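Local structure of nourseothricin acetyltransferase (Streptomyces noursei, 5C82) at residues F30-V38 / N148-A156; M160-L171 / E180-P188. The protein probably acetylates the antibiotic nourseothricin with acetyl-coenzyme A as donor, as a GNAT-family acetyltransferase, and so confers resistance. The protein carries 1 engineered substitution. One frame throughout, in Å; residues are numbered along the deposited sequence. Where two conformers were deposited one is given.

Contact 1 (F30-V38 / N148-A156)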
loop_
_atom_site.group_PDB
_atom_site.type_symbol
_atom_site.label_atom_id
_atom_site.label_comp_id
_atom_site.label_asym_id
_atom_site.label_seq_id
_atom_site.Cartn_x
_atom_site.Cartn_y
_atom_site.Cartn_z
ATOM N N PHE A 30 -0.976 -10.948 20.810
ATOM C CA PHE A 30 -1.834 -10.108 21.660
ATOM C C PHE A 30 -3.231 -10.723 21.763
ATOM O O PHE A 30 -3.656 -11.467 20.876
ATOM C CB PHE A 30 -1.933 -8.670 21.087
ATOM C CG PHE A 30 -2.563 -8.576 19.716
ATOM C CD1 PHE A 30 -1.778 -8.616 18.569
ATOM C CD2 PHE A 30 -3.936 -8.383 19.574
ATOM C CE1 PHE A 30 -2.360 -8.512 17.302
ATOM C CE2 PHE A 30 -4.512 -8.251 18.303
ATOM C CZ PHE A 30 -3.723 -8.360 17.181
ATOM N N THR A 31 -3.945 -10.360 22.822
ATOM C CA THR A 31 -5.319 -10.745 23.102
ATOM C C THR A 31 -6.121 -9.431 23.158
ATOM O O THR A 31 -5.653 -8.434 23.716
ATOM C CB THR A 31 -5.392 -11.602 24.372
ATOM O OG1 THR A 31 -4.589 -12.774 24.178
ATOM C CG2 THR A 31 -6.806 -12.026 24.713
ATOM N N THR A 32 -7.291 -9.415 22.522
ATOM C CA THR A 32 -8.116 -8.216 22.491
ATOM C C THR A 32 -9.598 -8.541 22.680
ATOM O O THR A 32 -10.076 -9.547 22.167
ATOM C CB THR A 32 -7.810 -7.386 21.212
ATOM O OG1 THR A 32 -8.598 -6.191 21.205
ATOM C CG2 THR A 32 -8.002 -8.180 19.908
ATOM N N ASP A 33 -10.312 -7.663 23.414
ATOM C CA ASP A 33 -11.749 -7.775 23.697
ATOM C C ASP A 33 -12.563 -7.043 22.618
ATOM O O ASP A 33 -13.792 -7.117 22.628
ATOM C CB ASP A 33 -12.067 -7.168 25.087
ATOM C CG ASP A 33 -11.365 -7.819 26.266
ATOM O OD1 ASP A 33 -11.529 -9.045 26.454
ATOM O OD2 ASP A 33 -10.695 -7.094 27.030
ATOM N N THR A 34 -11.883 -6.313 21.702
ATOM C CA THR A 34 -12.537 -5.531 20.627
ATOM C C THR A 34 -11.729 -5.630 19.336
ATOM O O THR A 34 -10.565 -6.009 19.386
ATOM C CB THR A 34 -12.732 -4.024 20.985
ATOM O OG1 THR A 34 -11.472 -3.381 21.033
ATOM C CG2 THR A 34 -13.470 -3.780 22.291
ATOM N N VAL A 35 -12.353 -5.294 18.185
ATOM C CA VAL A 35 -11.730 -5.257 16.853
ATOM C C VAL A 35 -12.376 -4.101 16.109
ATOM O O VAL A 35 -13.476 -3.674 16.472
ATOM C CB VAL A 35 -11.818 -6.589 16.003
ATOM C CG1 VAL A 35 -11.126 -7.771 16.693
ATOM C CG2 VAL A 35 -13.266 -6.937 15.613
ATOM N N PHE A 36 -11.709 -3.588 15.082
ATOM C CA PHE A 36 -12.312 -2.556 14.245
ATOM C C PHE A 36 -12.848 -3.304 13.048
ATOM O O PHE A 36 -12.080 -3.961 12.327
ATOM C CB PHE A 36 -11.322 -1.455 13.858
ATOM C CG PHE A 36 -11.079 -0.442 14.962
ATOM C CD1 PHE A 36 -10.153 -0.693 15.970
ATOM C CD2 PHE A 36 -11.752 0.784 14.967
ATOM C CE1 PHE A 36 -9.914 0.252 16.976
ATOM C CE2 PHE A 36 -11.510 1.731 15.967
ATOM C CZ PHE A 36 -10.581 1.466 16.960
ATOM N N ARG A 37 -14.183 -3.349 12.953
ATOM C CA ARG A 37 -14.898 -4.004 11.865
ATOM C C ARG A 37 -14.881 -3.027 10.716
ATOM O O ARG A 37 -15.181 -1.836 10.898
ATOM C CB ARG A 37 -16.359 -4.332 12.270
ATOM C CG ARG A 37 -17.143 -5.090 11.184
ATOM C CD ARG A 37 -18.525 -5.475 11.663
ATOM N NE ARG A 37 -18.478 -6.588 12.616
ATOM C CZ ARG A 37 -19.464 -6.910 13.449
ATOM N NH1 ARG A 37 -20.587 -6.198 13.468
ATOM N NH2 ARG A 37 -19.329 -7.933 14.282
ATOM N N VAL A 38 -14.469 -3.529 9.548
ATOM C CA VAL A 38 -14.370 -2.755 8.321
ATOM C C VAL A 38 -15.573 -3.120 7.441
ATOM O O VAL A 38 -15.800 -4.297 7.157
ATOM C CB VAL A 38 -13.007 -2.970 7.594
ATOM C CG1 VAL A 38 -12.983 -2.256 6.255
ATOM C CG2 VAL A 38 -11.831 -2.527 8.464
ATOM N N ASN A 148 -6.695 -4.698 11.339
ATOM C CA ASN A 148 -7.930 -4.186 11.923
ATOM C C ASN A 148 -8.287 -4.881 13.269
ATOM O O ASN A 148 -8.995 -4.301 14.103
ATOM C CB ASN A 148 -9.077 -4.333 10.900
ATOM C CG ASN A 148 -9.505 -5.766 10.751
ATOM O OD1 ASN A 148 -8.739 -6.614 10.311
ATOM N ND2 ASN A 148 -10.669 -6.099 11.279
ATOM N N VAL A 149 -7.821 -6.121 13.461
ATOM C CA VAL A 149 -8.085 -6.861 14.701
ATOM C C VAL A 149 -7.203 -6.378 15.853
ATOM O O VAL A 149 -7.544 -6.628 17.017
ATOM C CB VAL A 149 -8.057 -8.396 14.543
ATOM C CG1 VAL A 149 -9.166 -8.865 13.591
ATOM C CG2 VAL A 149 -6.680 -8.916 14.126
ATOM N N ASN A 150 -6.093 -5.646 15.536
ATOM C CA ASN A 150 -5.209 -5.097 16.567
ATOM C C ASN A 150 -5.743 -3.770 17.155
ATOM O O ASN A 150 -5.061 -2.753 17.091
ATOM C CB ASN A 150 -3.746 -4.982 16.083
ATOM C CG ASN A 150 -2.710 -5.056 17.197
ATOM O OD1 ASN A 150 -2.996 -4.875 18.370
ATOM N ND2 ASN A 150 -1.466 -5.331 16.862
ATOM N N ALA A 151 -6.950 -3.795 17.773
ATOM C CA ALA A 151 -7.555 -2.614 18.442
ATOM C C ALA A 151 -6.569 -1.921 19.456
ATOM O O ALA A 151 -6.472 -0.700 19.424
ATOM C CB ALA A 151 -8.863 -2.995 19.139
ATOM N N PRO A 152 -5.790 -2.657 20.297
ATOM C CA PRO A 152 -4.838 -1.972 21.205
ATOM C C PRO A 152 -3.684 -1.208 20.537
ATOM O O PRO A 152 -3.262 -0.193 21.066
ATOM C CB PRO A 152 -4.293 -3.117 22.081
ATOM C CG PRO A 152 -5.360 -4.227 21.971
ATOM C CD PRO A 152 -5.770 -4.123 20.532
ATOM N N ALA A 153 -3.126 -1.715 19.425
ATOM C CA ALA A 153 -2.052 -1.017 18.721
ATOM C C ALA A 153 -2.656 0.176 18.026
ATOM O O ALA A 153 -2.040 1.233 18.045
ATOM C CB ALA A 153 -1.385 -1.928 17.705
ATOM N N ILE A 154 -3.881 0.023 17.465
ATOM C CA ILE A 154 -4.599 1.096 16.768
ATOM C C ILE A 154 -4.812 2.275 17.722
ATOM O O ILE A 154 -4.460 3.400 17.384
ATOM C CB ILE A 154 -5.910 0.608 16.076
ATOM C CG1 ILE A 154 -5.579 -0.324 14.888
ATOM C CG2 ILE A 154 -6.768 1.800 15.610
ATOM C CD1 ILE A 154 -6.695 -1.305 14.488
ATOM N N HIS A 155 -5.317 1.994 18.921
ATOM C CA HIS A 155 -5.525 3.018 19.946
ATOM C C HIS A 155 -4.191 3.598 20.400
ATOM O O HIS A 155 -4.100 4.822 20.525
ATOM C CB HIS A 155 -6.315 2.453 21.131
ATOM C CG HIS A 155 -7.801 2.456 20.910
ATOM N ND1 HIS A 155 -8.519 3.636 20.865
ATOM C CD2 HIS A 155 -8.660 1.418 20.795
ATOM C CE1 HIS A 155 -9.784 3.285 20.704
ATOM N NE2 HIS A 155 -9.919 1.960 20.666
ATOM N N ALA A 156 -3.136 2.745 20.546
ATOM C CA ALA A 156 -1.787 3.221 20.944
ATOM C C ALA A 156 -1.171 4.178 19.895
ATOM O O ALA A 156 -0.558 5.185 20.266
ATOM C CB ALA A 156 -0.859 2.044 21.216
#
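The side-chain amide of Asn-150 lies flat on the ring of Phe-30, the two planes only 9° apart. Asn-150 OD1 sits over the centre of the Phe-30 ring, 3.6 Å above the plane. In this GNAT-family protein the loop 148-150 leaves strand 141-147 of the main sheet and enters helix 151-158. Asn-150 is the N-cap of that helix. Its OD1 also takes a weak capping bond from Ala-153 N, so one amide serves both ring and helix end. CG of Asn-150 is turned away from its own backbone N (chi1 -153°), which lays the amide along the ring.

Strand 34-38, past the corner at Asp-33 from strand 30-32, runs nearly at right angles to helix 151-156. Phe-36 brings its ring edge to Ala-151 CA, with CE1 3.8 Å from Ile-154 CG2. Phe-36 CZ is 3.8 Å from His-155 NE2, and the two rings meet obliquely. Glu-49 hydrogen-bonds both His-155 NE2 and Thr-34 OG1. Val-35 CG1 packs on Val-149 CB at 3.8 Å.

Asn-148 grips the backbone of Phe-36 twice. Asn-148 O accepts from Phe-36 N at 3.0 Å. The side chain returns the bond: Asn-148 ND2 donates to Phe-36 O at 2.8 Å, with that oxygen in the amide plane.

Contact 2 (M160-L171 / E180-P188)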
loop_
_atom_site.group_PDB
_atom_site.type_symbol
_atom_site.label_atom_id
_atom_site.label_comp_id
_atom_site.label_asym_id
_atom_site.label_seq_id
_atom_site.Cartn_x
_atom_site.Cartn_y
_atom_site.Cartn_z
HETATM N N MSE A 160 -0.125 8.401 19.734
HETATM C CA MSE A 160 1.260 8.728 19.388
HETATM C C MSE A 160 1.282 9.791 18.259
HETATM O O MSE A 160 2.362 10.131 17.754
HETATM C CB MSE A 160 2.004 7.476 18.906
HETATM C CG MSE A 160 2.602 6.650 20.024
HETATM SE SE MSE A 160 3.540 5.162 19.216
HETATM C CE MSE A 160 3.263 3.900 20.642
ATOM N N GLY A 161 0.101 10.255 17.840
ATOM C CA GLY A 161 -0.021 11.281 16.804
ATOM C C GLY A 161 -0.431 10.820 15.414
ATOM O O GLY A 161 -0.552 11.649 14.501
ATOM N N PHE A 162 -0.615 9.502 15.223
ATOM C CA PHE A 162 -1.073 8.937 13.942
ATOM C C PHE A 162 -2.589 9.036 13.828
ATOM O O PHE A 162 -3.301 9.097 14.845
ATOM C CB PHE A 162 -0.667 7.445 13.811
ATOM C CG PHE A 162 0.820 7.237 13.639
ATOM C CD1 PHE A 162 1.668 7.180 14.747
ATOM C CD2 PHE A 162 1.374 7.079 12.374
ATOM C CE1 PHE A 162 3.050 6.988 14.583
ATOM C CE2 PHE A 162 2.764 6.902 12.210
ATOM C CZ PHE A 162 3.584 6.843 13.313
ATOM N N THR A 163 -3.080 9.090 12.580
ATOM C CA THR A 163 -4.514 9.050 12.268
ATOM C C THR A 163 -4.667 8.155 11.043
ATOM O O THR A 163 -3.737 8.043 10.244
ATOM C CB THR A 163 -5.123 10.439 11.983
ATOM O OG1 THR A 163 -4.477 10.983 10.847
ATOM C CG2 THR A 163 -5.045 11.403 13.164
ATOM N N LEU A 164 -5.829 7.527 10.891
ATOM C CA LEU A 164 -6.142 6.680 9.746
ATOM C C LEU A 164 -5.942 7.472 8.447
ATOM O O LEU A 164 -6.464 8.572 8.331
ATOM C CB LEU A 164 -7.607 6.217 9.860
ATOM C CG LEU A 164 -8.090 5.193 8.848
ATOM C CD1 LEU A 164 -7.469 3.783 9.141
ATOM C CD2 LEU A 164 -9.590 5.112 8.888
ATOM N N CYS A 165 -5.175 6.928 7.491
ATOM C CA CYS A 165 -4.936 7.601 6.214
ATOM C C CYS A 165 -5.362 6.730 5.028
ATOM O O CYS A 165 -5.272 7.143 3.885
ATOM C CB CYS A 165 -3.487 8.058 6.093
ATOM S SG CYS A 165 -2.304 6.720 5.858
ATOM N N GLY A 166 -5.804 5.524 5.322
ATOM C CA GLY A 166 -6.247 4.598 4.301
ATOM C C GLY A 166 -6.358 3.192 4.839
ATOM O O GLY A 166 -6.302 2.973 6.060
ATOM N N LEU A 167 -6.524 2.236 3.908
ATOM C CA LEU A 167 -6.674 0.817 4.204
ATOM C C LEU A 167 -6.538 -0.011 2.933
ATOM O O LEU A 167 -6.637 0.539 1.838
ATOM C CB LEU A 167 -8.039 0.520 4.900
ATOM C CG LEU A 167 -9.342 0.550 4.059
ATOM C CD1 LEU A 167 -10.453 -0.180 4.762
ATOM C CD2 LEU A 167 -9.852 1.942 3.884
ATOM N N ASP A 168 -6.330 -1.324 3.082
ATOM C CA ASP A 168 -6.340 -2.289 1.974
ATOM C C ASP A 168 -7.020 -3.559 2.477
ATOM O O ASP A 168 -6.409 -4.351 3.200
ATOM C CB ASP A 168 -4.942 -2.572 1.379
ATOM C CG ASP A 168 -4.967 -3.427 0.091
ATOM O OD1 ASP A 168 -6.041 -4.001 -0.241
ATOM O OD2 ASP A 168 -3.935 -3.528 -0.566
ATOM N N THR A 169 -8.269 -3.771 2.045
ATOM C CA THR A 169 -9.081 -4.921 2.454
ATOM C C THR A 169 -8.635 -6.229 1.827
ATOM O O THR A 169 -9.100 -7.303 2.222
ATOM C CB THR A 169 -10.587 -4.659 2.139
ATOM O OG1 THR A 169 -10.743 -4.516 0.729
ATOM C CG2 THR A 169 -11.152 -3.446 2.870
ATOM N N ALA A 170 -7.774 -6.141 0.814
ATOM C CA ALA A 170 -7.325 -7.296 0.047
ATOM C C ALA A 170 -5.907 -7.752 0.395
ATOM O O ALA A 170 -5.507 -8.820 -0.061
ATOM C CB ALA A 170 -7.437 -6.971 -1.441
ATOM N N LEU A 171 -5.148 -6.956 1.207
ATOM C CA LEU A 171 -3.758 -7.240 1.596
ATOM C C LEU A 171 -3.530 -8.642 2.143
ATOM O O LEU A 171 -2.504 -9.241 1.815
ATOM C CB LEU A 171 -3.139 -6.197 2.571
ATOM C CG LEU A 171 -1.560 -6.223 2.583
ATOM C CD1 LEU A 171 -0.930 -5.751 1.216
ATOM C CD2 LEU A 171 -0.960 -5.450 3.765
ATOM N N GLU A 180 -8.978 -10.470 7.804
ATOM C CA GLU A 180 -8.512 -9.212 8.383
ATOM C C GLU A 180 -8.245 -8.201 7.260
ATOM O O GLU A 180 -8.077 -8.587 6.100
ATOM C CB GLU A 180 -7.245 -9.424 9.223
ATOM C CG GLU A 180 -7.440 -10.352 10.413
ATOM C CD GLU A 180 -6.156 -10.894 11.011
ATOM O OE1 GLU A 180 -5.165 -10.134 11.121
ATOM O OE2 GLU A 180 -6.152 -12.085 11.394
ATOM N N GLN A 181 -8.226 -6.901 7.589
ATOM C CA GLN A 181 -7.961 -5.865 6.576
ATOM C C GLN A 181 -6.749 -5.081 7.043
ATOM O O GLN A 181 -6.536 -4.931 8.264
ATOM C CB GLN A 181 -9.172 -4.923 6.383
ATOM C CG GLN A 181 -10.483 -5.628 5.889
ATOM C CD GLN A 181 -11.141 -6.476 6.951
ATOM O OE1 GLN A 181 -11.331 -6.043 8.107
ATOM N NE2 GLN A 181 -11.399 -7.738 6.624
ATOM N N ALA A 182 -5.944 -4.599 6.097
ATOM C CA ALA A 182 -4.792 -3.786 6.496
ATOM C C ALA A 182 -5.265 -2.336 6.711
ATOM O O ALA A 182 -5.974 -1.804 5.883
ATOM C CB ALA A 182 -3.711 -3.850 5.427
ATOM N N LEU A 183 -4.952 -1.738 7.842
ATOM C CA LEU A 183 -5.321 -0.346 8.086
ATOM C C LEU A 183 -4.057 0.484 8.008
ATOM O O LEU A 183 -2.998 0.076 8.528
ATOM C CB LEU A 183 -6.035 -0.129 9.431
ATOM C CG LEU A 183 -7.301 -0.950 9.735
ATOM C CD1 LEU A 183 -7.853 -0.557 11.093
ATOM C CD2 LEU A 183 -8.398 -0.834 8.610
ATOM N N TYR A 184 -4.164 1.636 7.339
ATOM C CA TYR A 184 -3.038 2.534 7.132
ATOM C C TYR A 184 -3.145 3.785 7.982
ATOM O O TYR A 184 -4.220 4.370 8.077
ATOM C CB TYR A 184 -2.873 2.848 5.635
ATOM C CG TYR A 184 -2.638 1.617 4.772
ATOM C CD1 TYR A 184 -1.909 0.534 5.252
ATOM C CD2 TYR A 184 -3.038 1.589 3.436
ATOM C CE1 TYR A 184 -1.640 -0.568 4.449
ATOM C CE2 TYR A 184 -2.784 0.481 2.629
ATOM C CZ TYR A 184 -2.096 -0.600 3.146
ATOM O OH TYR A 184 -1.801 -1.691 2.367
HETATM N N MSE A 185 -2.049 4.132 8.696
HETATM C CA MSE A 185 -2.041 5.321 9.556
HETATM C C MSE A 185 -0.808 6.151 9.295
HETATM O O MSE A 185 0.271 5.614 9.025
HETATM C CB MSE A 185 -2.167 4.959 11.054
HETATM C CG MSE A 185 -3.381 4.060 11.381
HETATM SE SE MSE A 185 -3.533 3.670 13.259
HETATM C CE MSE A 185 -4.236 5.472 13.907
ATOM N N SER A 186 -0.964 7.463 9.341
ATOM C CA SER A 186 0.161 8.335 9.089
ATOM C C SER A 186 0.237 9.465 10.092
ATOM O O SER A 186 -0.752 9.806 10.744
ATOM C CB SER A 186 0.132 8.885 7.666
ATOM O OG SER A 186 -0.990 9.733 7.485
HETATM N N MSE A 187 1.426 10.066 10.168
HETATM C CA MSE A 187 1.710 11.211 11.007
HETATM C C MSE A 187 2.624 12.131 10.229
HETATM O O MSE A 187 3.638 11.624 9.749
HETATM C CB MSE A 187 2.451 10.734 12.264
HETATM C CG MSE A 187 2.568 11.759 13.296
HETATM SE SE MSE A 187 3.501 11.023 14.804
HETATM C CE MSE A 187 5.362 11.078 14.177
ATOM N N PRO A 188 2.369 13.469 10.151
ATOM C CA PRO A 188 3.364 14.358 9.526
ATOM C C PRO A 188 4.645 14.351 10.376
ATOM O O PRO A 188 4.577 14.213 11.604
ATOM C CB PRO A 188 2.692 15.738 9.545
ATOM C CG PRO A 188 1.658 15.667 10.585
ATOM C CD PRO A 188 1.230 14.232 10.698
HETATM O O HOH W 1 -3.110 10.852 8.656
HETATM O O HOH W 2 -11.079 -9.103 4.196
HETATM O O HOH W 3 -7.247 -8.717 3.629
#
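Strands 163-168 and 182-188 pair antiparallel, with a classic beta bulge where Cys-165 and Gly-166 both face Tyr-184. Tyr-184 O takes a nearly straight bond from Cys-165 N (2.8 Å, 172°) and a weak one from Gly-166 N. Beyond the bulge, Asp-168 and Ala-182 exchange two backbone bonds.

Tyr-184 lays its ring along the backbone of the facing strand, with CD2 3.6 Å from Leu-167 N. Tyr-184 OH reaches Asp-168 CB at 3.4 Å. On the face of the sheet opposite Tyr-184, Leu-167 CB meets Leu-183 CD2 at 4.0 Å. The hairpin forms one margin of the mixed GNAT sheet within the chain. Residues 166-168 pair with a strand of the second subunit, so the sheet continues across the dimer. There Asp-168 OD2 forms a salt bridge with Arg-105 of the second subunit, while its OD1 closes an Asx turn with Ala-170 N.

At the other end selenomethionine Met-187 covers one face of Phe-162. Met-187 CB stands 3.9 Å from the centroid of the Phe-162 ring as a CH-pi contact. An extended chain, CG anti to the backbone N (chi1 -169°) and chi2 180°, carries SE of Met-187 over the same face, 4.4 Å from the Phe-162 centroid, a Met-aromatic contact. A water joins Thr-163 OG1 to Ser-186 OG, 2.7 Å from the latter.

Overall arrangement
Both contacts are partly buried, but they join different elements. Contact 1 sets the small three-stranded sheet against the loop and helix that follow strand 141-147. Contact 2 pairs two neighbouring strands of the main sheet. Contact 1 relies on side-chain packing, a stacked amide and two hydrogen bonds between one asparagine and the strand backbone. Contact 2 relies on a backbone ladder, with side chains on both faces. No other chain of the assembly touches contact 1, whereas contact 2 borders the second subunit. The two meet where Asn-148 OD1 probably accepts from Gln-181 N. Val-38 also packs on Gln-181, and Val-149 on Glu-180. Helix 151-158 leads on in the chain to strand 163-168.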